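Local coordinates for protein STIV B116 (PDB 2J85) that probably binds DNA, as a small two-subunit viral protein of a family conserved among diverse viruses that infect Crenarchaea, at residues A[26-29]-A[30-33]; A[74-77]-A[78-81]. All coordinates share one frame; numbering follows the deposited sequence.

Contact 1: residues A[26-29]-A[30-33]; sequences KLDE and EDFC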
loop_
_atom_site.group_PDB
_atom_site.type_symbol
_atom_site.label_atom_id
_atom_site.label_comp_id
_atom_site.label_asym_id
_atom_site.label_seq_id
_atom_site.Cartn_x
_atom_site.Cartn_y
_atom_site.Cartn_z
ATOM N N LYS A 26 1.396 11.439 -8.645
ATOM C CA LYS A 26 0.502 12.255 -7.818
ATOM C C LYS A 26 -0.386 13.132 -8.721
ATOM O O LYS A 26 0.096 13.698 -9.693
ATOM C CB LYS A 26 1.356 13.125 -6.890
ATOM C CG LYS A 26 0.660 13.594 -5.643
ATOM C CD LYS A 26 1.642 14.277 -4.707
ATOM C CE LYS A 26 1.016 14.577 -3.347
ATOM N NZ LYS A 26 -0.160 15.485 -3.450
ATOM N N LEU A 27 -1.679 13.209 -8.423
ATOM C CA LEU A 27 -2.645 14.012 -9.209
ATOM C C LEU A 27 -3.120 15.200 -8.392
ATOM O O LEU A 27 -3.221 15.097 -7.167
ATOM C CB LEU A 27 -3.880 13.189 -9.578
ATOM C CG LEU A 27 -3.697 12.009 -10.520
ATOM C CD1 LEU A 27 -5.017 11.266 -10.762
ATOM C CD2 LEU A 27 -3.028 12.443 -11.863
ATOM N N ASP A 28 -3.422 16.318 -9.049
ATOM C CA ASP A 28 -4.159 17.397 -8.365
ATOM C C ASP A 28 -5.640 17.080 -8.466
ATOM O O ASP A 28 -6.015 16.130 -9.133
ATOM C CB ASP A 28 -3.811 18.809 -8.886
ATOM C CG ASP A 28 -4.163 19.023 -10.367
ATOM O OD1 ASP A 28 -5.078 18.377 -10.915
ATOM O OD2 ASP A 28 -3.485 19.843 -10.989
ATOM N N GLU A 29 -6.472 17.836 -7.764
ATOM C CA GLU A 29 -7.917 17.594 -7.738
ATOM C C GLU A 29 -8.544 17.535 -9.106
ATOM O O GLU A 29 -9.336 16.624 -9.391
ATOM C CB GLU A 29 -8.633 18.724 -7.029
ATOM C CG GLU A 29 -8.524 18.725 -5.534
ATOM C CD GLU A 29 -9.411 19.823 -4.926
ATOM O OE1 GLU A 29 -10.652 19.785 -5.172
ATOM O OE2 GLU A 29 -8.864 20.732 -4.253
ATOM N N GLU A 30 -8.247 18.552 -9.917
ATOM C CA GLU A 30 -8.854 18.698 -11.223
ATOM C C GLU A 30 -8.583 17.463 -12.089
ATOM O O GLU A 30 -9.494 16.955 -12.727
ATOM C CB GLU A 30 -8.387 19.982 -11.939
ATOM C CG GLU A 30 -9.175 20.229 -13.251
ATOM C CD GLU A 30 -9.052 21.633 -13.854
ATOM O OE1 GLU A 30 -8.340 22.505 -13.296
ATOM O OE2 GLU A 30 -9.701 21.860 -14.908
ATOM N N ASP A 31 -7.334 16.984 -12.098
ATOM C CA ASP A 31 -6.954 15.870 -12.961
ATOM C C ASP A 31 -7.544 14.559 -12.466
ATOM O O ASP A 31 -7.952 13.703 -13.248
ATOM C CB ASP A 31 -5.433 15.789 -13.086
ATOM C CG ASP A 31 -4.849 17.012 -13.775
ATOM O OD1 ASP A 31 -5.610 17.921 -14.131
ATOM O OD2 ASP A 31 -3.640 17.077 -13.970
ATOM N N PHE A 32 -7.622 14.419 -11.152
ATOM C CA PHE A 32 -8.307 13.276 -10.583
ATOM C C PHE A 32 -9.798 13.217 -11.011
ATOM O O PHE A 32 -10.295 12.153 -11.471
ATOM C CB PHE A 32 -8.196 13.308 -9.054
ATOM C CG PHE A 32 -9.067 12.291 -8.352
ATOM C CD1 PHE A 32 -8.622 10.975 -8.184
ATOM C CD2 PHE A 32 -10.305 12.664 -7.832
ATOM C CE1 PHE A 32 -9.394 10.032 -7.494
ATOM C CE2 PHE A 32 -11.104 11.749 -7.148
ATOM C CZ PHE A 32 -10.648 10.411 -6.970
ATOM N N CYS A 33 -10.502 14.333 -10.818
ATOM C CA CYS A 33 -11.941 14.397 -11.127
ATOM C C CYS A 33 -12.207 14.217 -12.604
ATOM O O CYS A 33 -13.125 13.525 -12.970
ATOM C CB CYS A 33 -12.536 15.723 -10.662
ATOM S SG CYS A 33 -12.656 15.853 -8.862
HETATM O O HOH W 1 -2.265 16.602 -11.745
#

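Contact 2: residues A[74-77]-A[78-81]; sequences KMNE and GDEA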
loop_
_atom_site.group_PDB
_atom_site.type_symbol
_atom_site.label_atom_id
_atom_site.label_comp_id
_atom_site.label_asym_id
_atom_site.label_seq_id
_atom_site.Cartn_x
_atom_site.Cartn_y
_atom_site.Cartn_z
ATOM N N LYS A 74 -8.353 -6.531 -7.942
ATOM C CA LYS A 74 -7.256 -7.338 -8.448
ATOM C C LYS A 74 -6.938 -6.871 -9.862
ATOM O O LYS A 74 -7.736 -7.039 -10.774
ATOM C CB LYS A 74 -7.607 -8.828 -8.432
ATOM C CG LYS A 74 -7.580 -9.446 -7.045
ATOM C CD LYS A 74 -6.178 -9.775 -6.569
ATOM C CE LYS A 74 -6.196 -10.216 -5.099
ATOM N NZ LYS A 74 -4.854 -10.662 -4.567
HETATM N N MSE A 75 -5.762 -6.286 -10.028
HETATM C CA MSE A 75 -5.400 -5.632 -11.275
HETATM C C MSE A 75 -4.588 -6.542 -12.182
HETATM O O MSE A 75 -3.575 -7.147 -11.754
HETATM C CB MSE A 75 -4.594 -4.363 -11.004
HETATM C CG MSE A 75 -5.424 -3.171 -10.644
HETATM SE SE MSE A 75 -4.258 -1.723 -10.003
HETATM C CE MSE A 75 -3.290 -1.202 -11.614
ATOM N N ASN A 76 -5.037 -6.617 -13.433
ATOM C CA ASN A 76 -4.265 -7.204 -14.507
ATOM C C ASN A 76 -3.282 -6.184 -15.040
ATOM O O ASN A 76 -3.311 -5.018 -14.660
ATOM C CB ASN A 76 -5.192 -7.686 -15.621
ATOM C CG ASN A 76 -6.163 -8.757 -15.137
ATOM O OD1 ASN A 76 -5.749 -9.833 -14.688
ATOM N ND2 ASN A 76 -7.463 -8.452 -15.200
ATOM N N GLU A 77 -2.419 -6.632 -15.933
ATOM C CA GLU A 77 -1.378 -5.783 -16.484
ATOM C C GLU A 77 -1.954 -4.607 -17.324
ATOM O O GLU A 77 -1.313 -3.564 -17.458
ATOM C CB GLU A 77 -0.396 -6.655 -17.283
ATOM C CG GLU A 77 0.989 -6.045 -17.543
ATOM C CD GLU A 77 1.862 -5.908 -16.292
ATOM O OE1 GLU A 77 1.835 -6.787 -15.395
ATOM O OE2 GLU A 77 2.605 -4.910 -16.226
ATOM N N GLY A 78 -3.176 -4.751 -17.837
ATOM C CA GLY A 78 -3.823 -3.663 -18.590
ATOM C C GLY A 78 -4.704 -2.695 -17.779
ATOM O O GLY A 78 -5.258 -1.744 -18.346
ATOM N N ASP A 79 -4.830 -2.957 -16.472
ATOM C CA ASP A 79 -5.634 -2.159 -15.557
ATOM C C ASP A 79 -4.827 -1.099 -14.838
ATOM O O ASP A 79 -3.598 -1.195 -14.693
ATOM C CB ASP A 79 -6.261 -3.035 -14.475
ATOM C CG ASP A 79 -7.134 -4.150 -15.044
ATOM O OD1 ASP A 79 -7.716 -4.000 -16.147
ATOM O OD2 ASP A 79 -7.233 -5.185 -14.367
ATOM N N GLU A 80 -5.553 -0.093 -14.370
ATOM C CA GLU A 80 -4.988 0.994 -13.590
ATOM C C GLU A 80 -5.907 1.313 -12.417
ATOM O O GLU A 80 -7.016 0.819 -12.331
ATOM C CB GLU A 80 -4.709 2.226 -14.464
ATOM C CG GLU A 80 -5.850 2.704 -15.296
ATOM C CD GLU A 80 -5.757 4.205 -15.619
ATOM O OE1 GLU A 80 -5.350 4.980 -14.719
ATOM O OE2 GLU A 80 -6.127 4.611 -16.747
ATOM N N ALA A 81 -5.413 2.101 -11.488
ATOM C CA ALA A 81 -6.219 2.558 -10.374
ATOM C C ALA A 81 -6.119 4.091 -10.268
ATOM O O ALA A 81 -5.094 4.692 -10.625
ATOM C CB ALA A 81 -5.780 1.848 -9.058
HETATM O O HOH W 2 -1.888 -0.569 -16.824
#

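Contact 1: residues A[26-29]-A[30-33]
Asp-28 and Asp-31 meet where the chain leaves strand 20-27 and turns into helix 29-41, and the polar bonds cluster at the first turn of the helix. OD1 of Asp-28 accepts from the backbone N of Asp-31 at 2.9 Å, met nearly head-on along its C-O direction. The torsion that permits this, chi1 62°, sets CG of Asp-28 between its own backbone N and carbonyl carbon, placing the carboxylate beside the N-H of Asp-31. Main-chain bonds carry the helix onward: Phe-32 N to Asp-28 O at 3.1 Å, and Cys-33 N to Glu-29 O at 2.9 Å.

The two carboxylates would repel if both are charged: OD1 of Asp-31 lies 3.3 Å from OD1 of Asp-28, the two carboxylate planes 62° apart. The positive end of the helix dipole and the N-H of Asp-31 probably ease any repulsion. A water also bridges the two residues, accepting from Asp-28 N and donating to Asp-31 OD2 at 2.7 Å.

Apolar contact lies on the inner side. CD1 of Leu-27 comes to 4.1 Å from CB of Phe-32 and sits at the ring edge, while Phe-112 of strand 110-117 meets both residues. Cys-33 is disulfide-bonded to Cys-62 of helix 52-62, tying the two helices together covalently. Asp-28 is thus a classic N-cap, closing a strand-to-helix junction in this mixed alpha/beta fold.

Contact 2: residues A[74-77]-A[78-81]
Asp-79 and Asn-76 bind each other twice, once through a side chain and once through the main chain. OD2 of Asp-79 accepts from the backbone N of Asn-76 at 2.8 Å; the donor approaches from above the carboxylate, 42° out of its plane. In the reverse sense, Asp-79 N donates to Asn-76 O at 3.1 Å, although the position of that oxygen is less certain. With chi1 -58°, CG of Asp-79 stands opposite its carbonyl carbon, which brings the carboxylate across the mouth of the turn. The Asn-76 and Asp-79 side chains run side by side in the same direction, their amide and carboxylate planes 57° apart. Each has a further partner: OD1 of Asn-76 bonds to Lys-16 NZ, and OD1 of Asp-79 to Lys-3 N.

A water spans the loop, donating to Glu-77 O at 3.1 Å and to Asp-79 O at 2.8 Å. The latter oxygen also bonds to ND1 of His-117.

Apolar packing belongs to selenomethionine Met-75. Its chain bends at the last torsion, carrying CE to 3.4 Å from CA of Glu-80, while SE lies 4.0 Å from CB of Ala-81 and CG passes alongside CB of Asp-79. Phe-5 of strand 4-7 packs against both Met-75 and Asp-79. Residues 76-79 form a type I beta turn, its Asp-79 side chain reaching back to the first residue, that leads into strand 80-86.

How the contacts relate
Both contacts show a local change of chain direction secured by an aspartate carboxylate that accepts from a backbone N-H, but the sense differs. In contact 1 the acceptor precedes its donor and starts a helix; in contact 2 it follows its donor and closes a turn before a strand. Both are partly buried and reach the same mixed sheet, with centres 19 Å apart and nearest atoms about 7 Å apart, without touching. Strand 110-117 adjoins each, through Phe-112 at contact 1 and His-117 at contact 2. Contact 1 adds clustered acidic charge and a disulfide between helices, whereas 74-81 relies on selenomethionine packing and links to Lys-3 and Lys-16.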